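Local coordinates for GphF Dehydratase 1 (Archangium violaceum, PDB 6MBF), which probably dehydrates polyketide intermediates in gephyronic acid assembly, and appears also to isomerise enoyl olefins and to epimerise, at residues Y196-H199 with P200-D204. Sequence-based numbering, arbitrary orientation.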
loop_
_atom_site.group_PDB
_atom_site.type_symbol
_atom_site.label_atom_id
_atom_site.label_comp_id
_atom_site.label_asym_id
_atom_site.label_seq_id
_atom_site.Cartn_x
_atom_site.Cartn_y
_atom_site.Cartn_z
ATOM N N TYR A 196 7.205 -10.032 -4.221
ATOM C CA TYR A 196 6.980 -8.885 -3.353
ATOM C C TYR A 196 7.239 -9.257 -1.900
ATOM O O TYR A 196 7.038 -10.404 -1.486
ATOM C CB TYR A 196 5.535 -8.360 -3.464
ATOM C CG TYR A 196 5.156 -7.816 -4.820
ATOM C CD1 TYR A 196 5.531 -6.536 -5.213
ATOM C CD2 TYR A 196 4.413 -8.582 -5.709
ATOM C CE1 TYR A 196 5.172 -6.032 -6.472
ATOM C CE2 TYR A 196 4.048 -8.095 -6.953
ATOM C CZ TYR A 196 4.430 -6.819 -7.333
ATOM O OH TYR A 196 4.070 -6.332 -8.573
ATOM N N GLU A 197 7.645 -8.269 -1.103
ATOM C CA GLU A 197 7.660 -8.497 0.332
ATOM C C GLU A 197 6.239 -8.669 0.850
ATOM O O GLU A 197 5.925 -9.662 1.514
ATOM C CB GLU A 197 8.377 -7.355 1.047
ATOM C CG GLU A 197 9.712 -6.961 0.392
ATOM C CD GLU A 197 10.767 -8.070 0.475
ATOM O OE1 GLU A 197 11.796 -7.982 -0.231
ATOM O OE2 GLU A 197 10.571 -9.037 1.228
ATOM N N LEU A 198 5.362 -7.716 0.535
ATOM C CA LEU A 198 3.928 -7.837 0.799
ATOM C C LEU A 198 3.200 -7.348 -0.442
ATOM O O LEU A 198 3.288 -6.164 -0.787
ATOM C CB LEU A 198 3.519 -7.025 2.024
ATOM C CG LEU A 198 2.047 -7.153 2.405
ATOM C CD1 LEU A 198 1.708 -8.591 2.784
ATOM C CD2 LEU A 198 1.727 -6.216 3.535
ATOM N N HIS A 199 2.493 -8.249 -1.120
ATOM C CA HIS A 199 1.899 -7.894 -2.398
ATOM C C HIS A 199 1.043 -6.633 -2.260
ATOM O O HIS A 199 0.169 -6.573 -1.382
ATOM C CB HIS A 199 1.052 -9.047 -2.945
ATOM C CG HIS A 199 0.843 -8.970 -4.423
ATOM N ND1 HIS A 199 0.280 -7.870 -5.034
ATOM C CD2 HIS A 199 1.142 -9.842 -5.414
ATOM C CE1 HIS A 199 0.244 -8.067 -6.340
ATOM N NE2 HIS A 199 0.766 -9.254 -6.597
ATOM N N PRO A 200 1.287 -5.601 -3.069
ATOM C CA PRO A 200 0.425 -4.405 -3.016
ATOM C C PRO A 200 -1.054 -4.721 -3.102
ATOM O O PRO A 200 -1.854 -4.049 -2.442
ATOM C CB PRO A 200 0.905 -3.587 -4.222
ATOM C CG PRO A 200 2.362 -3.965 -4.352
ATOM C CD PRO A 200 2.433 -5.421 -3.980
ATOM N N ALA A 201 -1.439 -5.733 -3.888
ATOM C CA ALA A 201 -2.855 -6.077 -4.000
ATOM C C ALA A 201 -3.415 -6.539 -2.664
ATOM O O ALA A 201 -4.575 -6.258 -2.336
ATOM C CB ALA A 201 -3.059 -7.162 -5.059
ATOM N N LEU A 202 -2.615 -7.276 -1.889
ATOM C CA LEU A 202 -3.089 -7.754 -0.596
ATOM C C LEU A 202 -3.226 -6.605 0.403
ATOM O O LEU A 202 -4.248 -6.479 1.084
ATOM C CB LEU A 202 -2.152 -8.844 -0.071
ATOM C CG LEU A 202 -2.622 -9.608 1.176
ATOM C CD1 LEU A 202 -2.078 -11.016 1.155
ATOM C CD2 LEU A 202 -2.161 -8.907 2.440
ATOM N N LEU A 203 -2.209 -5.746 0.508
ATOM C CA LEU A 203 -2.325 -4.638 1.450
ATOM C C LEU A 203 -3.414 -3.658 1.025
ATOM O O LEU A 203 -4.163 -3.166 1.873
ATOM C CB LEU A 203 -0.979 -3.932 1.614
ATOM C CG LEU A 203 -0.976 -2.863 2.705
ATOM C CD1 LEU A 203 -1.332 -3.459 4.071
ATOM C CD2 LEU A 203 0.383 -2.142 2.746
ATOM N N ASP A 204 -3.551 -3.396 -0.282
ATOM C CA ASP A 204 -4.665 -2.570 -0.750
ATOM C C ASP A 204 -6.009 -3.162 -0.345
ATOM O O ASP A 204 -6.923 -2.421 0.037
ATOM C CB ASP A 204 -4.614 -2.394 -2.267
ATOM C CG ASP A 204 -5.865 -1.725 -2.806
ATOM O OD1 ASP A 204 -6.003 -0.495 -2.640
ATOM O OD2 ASP A 204 -6.711 -2.442 -3.383
#
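Pro-200 CD sits over one face of the Tyr-196 ring, 3.7 Å from its centroid and 18° off the normal, a CH-pi contact suited to a methylene beside a proline nitrogen. The rim of the same ring, through Tyr-196 CE2, lies over one face of the His-199 imidazole, while the backbone N-H of Ala-201 comes to the imidazole edge. There Ala-201 N donates to His-199 ND1 at 3.0 Å, 15° out of the ring plane and fairly straight. A chi1 of -158° puts the ring beside the carbonyl carbon, and the second torsion turns ND1 to that N-H. ND1 being an acceptor, NE2, hydrogen-bonded to Glu-192 OE1, probably carries the proton; the two bonds fix the ring's rotation. His-199 O accepts from Leu-203 N at 3.1 Å and, weakly, from Leu-202 N. At the first helical position an N-H would meet no helix carbonyl, so proline forfeits no helical bond. The Leu-198 methyls branch apart, CD1 meeting Leu-202 CD2 at 3.9 Å and CD2 meeting Leu-203 CB; Leu-203 also packs on helix 52-65. This histidine N-cap with N1 proline opens helix 200-214 and the HPALLD motif of hotdog-fold polyketide synthase dehydratases.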